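Local coordinates for general secretion pathway protein D (Pseudomonas aeruginosa, PDB 4E9J) that forms the outer membrane channel of the type II secretion system, here represented by its periplasmic N0, N1 and N2 domains, at residues A[115-120]-A[148-153]; A[176-181]-A[220-225]. One frame throughout, in Å; residues are numbered along the deposited sequence.

The chain starts with the N0 region and then enters N1 at the strand holding 115-120. Helix 125-132 and strand 141-145 follow. The chain then comes back as strand 150-155, and contact 1 closes this loop. Helix 157-171 leads on to N2. There, the strand holding 176-181 is followed by helix 188-201 and strand 211-215, and strand 220-224 completes contact 2. The two loops lie in series, neither nested nor crossing. The centres of contact 1 and contact 2 are about 23 Å apart, and the two do not touch. Contact 1 belongs to a sheet shared with N0. Contact 2 belongs to a separate N2 sheet that continues into a second subunit.

Contact 1 of 2, residues A[115-120]-A[148-153]; sequences TRVIQV and ANALII
Asn149 reaches across to Val120 at the end of an antiparallel strand pair. Asn149 CB lies 4.0 Å from Val120 O, and Asn149 CG is at 3.9 Å from the same oxygen. The side chain extends with CG anti to the backbone N (chi1 -155°), and the amide tip comes close enough to bond. Asn149 ND2 donates to Val120 O at 3.0 Å, arriving from above the carbonyl plane rather than on a lone pair. ND2 also bonds Ser123 O, and OD1 accepts from Val125 N, which fixes the rotation of the amide and ties it to the start of helix 125-132. In return, Val120 N donates to Asn149 O.

Asn149 and Ala150 both face Val145 of strand 141-145, a G1 beta bulge on the other side of strand 150-155. Against 115-119 the ladder is regular. Arg116 with Ile153 and Ile118 with Leu151 are hydrogen-bonded pairs, each with two N-H...O bonds. Val117 with Ile152 and Gln119 with Ala150 are non-hydrogen-bonded pairs. The strands belong to the N1 domain, whose beta-alpha-beta-beta-alpha order is that of the KH-like fold.

On the face of Ile118, Leu151 and Ile153, Ile118 CD1 lies 4.1 Å from Ile153 CG1. Just past the strand end, Val120 CG2 approaches Leu151 CD1. On the other face, Val117 CG1 meets Ala150 CB at 3.6 Å, while Val117 CG2 meets Ile152 CG1. Thr115 CG2 and Ile152 CG2 touch at 3.5 Å. Helices 125-132 and 157-171 pack over the Ile118 face and helix 66-79 over the Ile152 face, while strand 55-61 pairs in parallel with 114-119 and joins N1 to the N0 sheet. Gln119 bends at chi2 (144°), and Gln119 NE2 makes a weak bond to Ala148 O at 2.8 Å.

Contact 2 of 2, residues A[176-181]-A[220-225]; sequences HDYSVI and RLIILG
Ile181 and Ile223 share one face of an antiparallel strand pair, and Val180 lies on the other. The pair is part of the N2 domain, which repeats the beta-alpha-beta-beta-alpha order of a KH-like fold. Strand 220-224 is the middle strand of the sheet, between 178-182 and 211-215.

Ile181 has the most area buried here. Its CG1 branch sits anti to the carbonyl carbon (chi1 -57°), and the chain runs out nearly straight to CD1. Ile181 CD1 stops 4.3 Å from Ile223 CG1, diagonally across the ladder. The backbone of Ile181 makes two bonds to Leu221: Ile181 N donates to Leu221 O, and Leu221 N to Ile181 O. Ile181 also packs on Ala237 of helix 227-240.

Ile223 is paired with Ser179 in the same way. Its N-H points almost straight at Ser179 O (176°), with Ile223 N and Ser179 O 2.8 Å apart. Ile223 CB stands 3.8 Å from this oxygen of Ser179.

Val180 divides its two methyls between neighbours on the other strand. Val180 CG1 lies 3.8 Å from Arg220 CD and equally near Arg220 NH2, crossing the arginine side chain at a slant. Val180 CG2 is turned to Ile222 CG1. Arg220 NE is held by Asp215, and NH2 bonds Tyr178 OH of the second subunit. In that subunit a strand pairs antiparallel with Tyr178, Ser179 and Val180, so the sheet crosses the dimer interface.

Ile222 CG2 lies 3.9 Å from Tyr178 CB, and Leu224 CD2 reaches the same carbon. Past the strand ends, one water links the two loops, donating to Asp177 O at 2.7 Å and accepting from Gly225 N at 2.8 Å.

Contact 1 of 2, residues A[115-120]-A[148-153]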
loop_
_atom_site.group_PDB
_atom_site.type_symbol
_atom_site.label_atom_id
_atom_site.label_comp_id
_atom_site.label_asym_id
_atom_site.label_seq_id
_atom_site.Cartn_x
_atom_site.Cartn_y
_atom_site.Cartn_z
ATOM N N THR A 115 18.599 4.689 -3.159
ATOM C CA THR A 115 17.310 4.790 -3.848
ATOM C C THR A 115 17.583 4.496 -5.333
ATOM O O THR A 115 18.175 5.334 -6.017
ATOM C CB THR A 115 16.687 6.145 -3.638
ATOM O OG1 THR A 115 16.501 6.339 -2.232
ATOM C CG2 THR A 115 15.351 6.279 -4.370
ATOM N N ARG A 116 17.172 3.307 -5.827
ATOM C CA ARG A 116 17.434 2.881 -7.191
ATOM C C ARG A 116 16.155 2.744 -8.019
ATOM O O ARG A 116 15.170 2.226 -7.507
ATOM C CB ARG A 116 18.145 1.514 -7.169
ATOM C CG ARG A 116 18.757 1.199 -8.518
ATOM C CD ARG A 116 19.374 -0.159 -8.584
ATOM N NE ARG A 116 20.602 -0.238 -7.794
ATOM C CZ ARG A 116 21.376 -1.309 -7.721
ATOM N NH1 ARG A 116 21.045 -2.422 -8.374
ATOM N NH2 ARG A 116 22.479 -1.289 -6.973
ATOM N N VAL A 117 16.169 3.191 -9.289
ATOM C CA VAL A 117 15.060 3.017 -10.222
ATOM C C VAL A 117 15.385 1.749 -11.012
ATOM O O VAL A 117 16.491 1.616 -11.537
ATOM C CB VAL A 117 14.888 4.227 -11.171
ATOM C CG1 VAL A 117 13.739 3.989 -12.151
ATOM C CG2 VAL A 117 14.643 5.512 -10.395
ATOM N N ILE A 118 14.445 0.812 -11.076
ATOM C CA ILE A 118 14.602 -0.476 -11.760
ATOM C C ILE A 118 13.600 -0.488 -12.883
ATOM O O ILE A 118 12.409 -0.480 -12.617
ATOM C CB ILE A 118 14.373 -1.677 -10.789
ATOM C CG1 ILE A 118 15.373 -1.619 -9.610
ATOM C CG2 ILE A 118 14.541 -3.012 -11.522
ATOM C CD1 ILE A 118 15.245 -2.757 -8.561
ATOM N N GLN A 119 14.044 -0.471 -14.135
ATOM C CA GLN A 119 13.100 -0.528 -15.240
ATOM C C GLN A 119 12.713 -1.998 -15.434
ATOM O O GLN A 119 13.534 -2.881 -15.219
ATOM C CB GLN A 119 13.720 0.043 -16.519
ATOM C CG GLN A 119 12.689 0.267 -17.628
ATOM C CD GLN A 119 13.004 1.501 -18.423
ATOM O OE1 GLN A 119 13.780 1.458 -19.374
ATOM N NE2 GLN A 119 12.457 2.637 -18.018
ATOM N N VAL A 120 11.435 -2.248 -15.710
ATOM C CA VAL A 120 10.870 -3.589 -15.952
ATOM C C VAL A 120 10.558 -3.642 -17.445
ATOM O O VAL A 120 9.959 -2.720 -17.981
ATOM C CB VAL A 120 9.628 -3.827 -15.062
ATOM C CG1 VAL A 120 8.999 -5.188 -15.330
ATOM C CG2 VAL A 120 10.011 -3.703 -13.582
ATOM N N ALA A 148 7.377 5.196 -16.986
ATOM C CA ALA A 148 8.661 4.628 -17.405
ATOM C C ALA A 148 8.676 3.099 -17.223
ATOM O O ALA A 148 9.684 2.466 -17.529
ATOM C CB ALA A 148 9.781 5.248 -16.593
ATOM N N ASN A 149 7.554 2.510 -16.742
ATOM C CA ASN A 149 7.410 1.098 -16.374
ATOM C C ASN A 149 8.583 0.669 -15.474
ATOM O O ASN A 149 9.264 -0.344 -15.701
ATOM C CB ASN A 149 7.222 0.176 -17.585
ATOM C CG ASN A 149 6.507 -1.090 -17.196
ATOM O OD1 ASN A 149 5.404 -1.035 -16.660
ATOM N ND2 ASN A 149 7.073 -2.254 -17.449
ATOM N N ALA A 150 8.810 1.494 -14.445
ATOM C CA ALA A 150 9.896 1.314 -13.520
ATOM C C ALA A 150 9.405 1.310 -12.085
ATOM O O ALA A 150 8.314 1.803 -11.777
ATOM C CB ALA A 150 10.932 2.427 -13.724
ATOM N N LEU A 151 10.232 0.740 -11.212
ATOM C CA LEU A 151 10.016 0.674 -9.768
ATOM C C LEU A 151 11.100 1.530 -9.114
ATOM O O LEU A 151 12.230 1.464 -9.555
ATOM C CB LEU A 151 10.238 -0.771 -9.268
ATOM C CG LEU A 151 9.208 -1.803 -9.654
ATOM C CD1 LEU A 151 9.703 -3.206 -9.336
ATOM C CD2 LEU A 151 7.889 -1.545 -8.951
ATOM N N ILE A 152 10.786 2.231 -8.035
ATOM C CA ILE A 152 11.776 2.944 -7.233
ATOM C C ILE A 152 11.870 2.149 -5.946
ATOM O O ILE A 152 10.855 2.014 -5.277
ATOM C CB ILE A 152 11.425 4.396 -6.912
ATOM C CG1 ILE A 152 11.399 5.247 -8.165
ATOM C CG2 ILE A 152 12.475 4.972 -5.897
ATOM C CD1 ILE A 152 10.608 6.504 -8.018
ATOM N N ILE A 153 13.062 1.635 -5.605
ATOM C CA ILE A 153 13.303 0.890 -4.365
ATOM C C ILE A 153 14.382 1.587 -3.526
ATOM O O ILE A 153 15.416 1.936 -4.074
ATOM C CB ILE A 153 13.776 -0.555 -4.693
ATOM C CG1 ILE A 153 12.773 -1.245 -5.644
ATOM C CG2 ILE A 153 14.029 -1.373 -3.385
ATOM C CD1 ILE A 153 12.550 -2.809 -5.453
#

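Contact 2 of 2, residues A[176-181]-A[220-225]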
loop_
_atom_site.group_PDB
_atom_site.type_symbol
_atom_site.label_atom_id
_atom_site.label_comp_id
_atom_site.label_asym_id
_atom_site.label_seq_id
_atom_site.Cartn_x
_atom_site.Cartn_y
_atom_site.Cartn_z
ATOM N N HIS A 176 0.971 -13.139 -13.381
ATOM C CA HIS A 176 1.319 -12.722 -12.026
ATOM C C HIS A 176 0.135 -12.809 -11.094
ATOM O O HIS A 176 0.054 -12.082 -10.112
ATOM C CB HIS A 176 1.962 -11.342 -12.056
ATOM C CG HIS A 176 3.285 -11.400 -12.742
ATOM N ND1 HIS A 176 3.479 -10.831 -13.988
ATOM C CD2 HIS A 176 4.390 -12.099 -12.404
ATOM C CE1 HIS A 176 4.712 -11.152 -14.344
ATOM N NE2 HIS A 176 5.308 -11.894 -13.411
ATOM N N ASP A 177 -0.773 -13.752 -11.386
ATOM C CA ASP A 177 -1.936 -14.038 -10.529
ATOM C C ASP A 177 -1.372 -14.820 -9.361
ATOM O O ASP A 177 -0.375 -15.517 -9.527
ATOM C CB ASP A 177 -2.989 -14.883 -11.271
ATOM C CG ASP A 177 -3.741 -14.113 -12.349
ATOM O OD1 ASP A 177 -3.578 -12.866 -12.421
ATOM O OD2 ASP A 177 -4.564 -14.730 -13.057
ATOM N N TYR A 178 -1.978 -14.745 -8.208
ATOM C CA TYR A 178 -1.401 -15.441 -7.066
ATOM C C TYR A 178 -2.437 -15.792 -6.034
ATOM O O TYR A 178 -3.540 -15.245 -6.097
ATOM C CB TYR A 178 -0.287 -14.568 -6.446
ATOM C CG TYR A 178 -0.735 -13.199 -5.964
ATOM C CD1 TYR A 178 -0.708 -12.108 -6.803
ATOM C CD2 TYR A 178 -1.116 -12.991 -4.645
ATOM C CE1 TYR A 178 -1.021 -10.833 -6.350
ATOM C CE2 TYR A 178 -1.455 -11.721 -4.183
ATOM C CZ TYR A 178 -1.356 -10.634 -5.030
ATOM O OH TYR A 178 -1.663 -9.357 -4.634
ATOM N N SER A 179 -2.108 -16.795 -5.160
ATOM C CA SER A 179 -2.888 -17.206 -3.991
ATOM C C SER A 179 -2.060 -16.948 -2.741
ATOM O O SER A 179 -0.839 -17.110 -2.763
ATOM C CB SER A 179 -3.276 -18.674 -4.046
ATOM O OG SER A 179 -4.307 -18.816 -4.998
ATOM N N VAL A 180 -2.725 -16.532 -1.671
ATOM C CA VAL A 180 -2.112 -16.247 -0.381
ATOM C C VAL A 180 -2.615 -17.231 0.683
ATOM O O VAL A 180 -3.824 -17.436 0.801
ATOM C CB VAL A 180 -2.405 -14.795 0.009
ATOM C CG1 VAL A 180 -1.960 -14.518 1.435
ATOM C CG2 VAL A 180 -1.757 -13.841 -0.982
ATOM N N ILE A 181 -1.669 -17.829 1.453
ATOM C CA ILE A 181 -1.957 -18.753 2.553
ATOM C C ILE A 181 -1.327 -18.235 3.821
ATOM O O ILE A 181 -0.108 -18.174 3.901
ATOM C CB ILE A 181 -1.472 -20.172 2.288
ATOM C CG1 ILE A 181 -2.058 -20.714 1.017
ATOM C CG2 ILE A 181 -1.810 -21.104 3.492
ATOM C CD1 ILE A 181 -1.375 -21.930 0.567
ATOM N N ARG A 220 3.050 -15.826 6.030
ATOM C CA ARG A 220 2.203 -16.282 4.924
ATOM C C ARG A 220 3.001 -16.599 3.652
ATOM O O ARG A 220 4.103 -16.076 3.442
ATOM C CB ARG A 220 1.126 -15.232 4.655
ATOM C CG ARG A 220 1.623 -14.017 3.969
ATOM C CD ARG A 220 0.551 -12.961 3.793
ATOM N NE ARG A 220 1.063 -11.886 2.945
ATOM C CZ ARG A 220 0.329 -10.994 2.284
ATOM N NH1 ARG A 220 0.915 -10.092 1.509
ATOM N NH2 ARG A 220 -0.995 -11.011 2.378
ATOM N N LEU A 221 2.425 -17.452 2.798
ATOM C CA LEU A 221 3.010 -17.850 1.531
ATOM C C LEU A 221 2.244 -17.205 0.412
ATOM O O LEU A 221 1.011 -17.165 0.446
ATOM C CB LEU A 221 2.892 -19.371 1.327
ATOM C CG LEU A 221 3.549 -20.250 2.366
ATOM C CD1 LEU A 221 3.252 -21.708 2.078
ATOM C CD2 LEU A 221 5.036 -19.997 2.430
ATOM N N ILE A 222 2.963 -16.784 -0.620
ATOM C CA ILE A 222 2.368 -16.258 -1.856
ATOM C C ILE A 222 2.715 -17.284 -2.921
ATOM O O ILE A 222 3.887 -17.571 -3.100
ATOM C CB ILE A 222 2.898 -14.880 -2.189
ATOM C CG1 ILE A 222 2.503 -13.880 -1.096
ATOM C CG2 ILE A 222 2.398 -14.425 -3.558
ATOM C CD1 ILE A 222 3.376 -12.612 -1.093
ATOM N N ILE A 223 1.707 -17.913 -3.521
ATOM C CA ILE A 223 1.893 -18.962 -4.510
ATOM C C ILE A 223 1.555 -18.413 -5.895
ATOM O O ILE A 223 0.462 -17.884 -6.101
ATOM C CB ILE A 223 0.992 -20.167 -4.180
ATOM C CG1 ILE A 223 1.096 -20.600 -2.690
ATOM C CG2 ILE A 223 1.274 -21.350 -5.163
ATOM C CD1 ILE A 223 2.539 -20.891 -2.192
ATOM N N LEU A 224 2.471 -18.593 -6.851
ATOM C CA LEU A 224 2.308 -18.144 -8.230
ATOM C C LEU A 224 2.441 -19.309 -9.158
ATOM O O LEU A 224 2.924 -20.370 -8.764
ATOM C CB LEU A 224 3.367 -17.140 -8.564
ATOM C CG LEU A 224 3.227 -15.845 -7.792
ATOM C CD1 LEU A 224 4.466 -15.630 -6.929
ATOM C CD2 LEU A 224 2.945 -14.700 -8.724
ATOM N N GLY A 225 2.010 -19.092 -10.388
ATOM C CA GLY A 225 2.118 -20.065 -11.464
ATOM C C GLY A 225 0.918 -20.098 -12.369
ATOM O O GLY A 225 -0.054 -19.376 -12.140
HETATM O O HOH W 1 1.070 -16.677 -11.505
#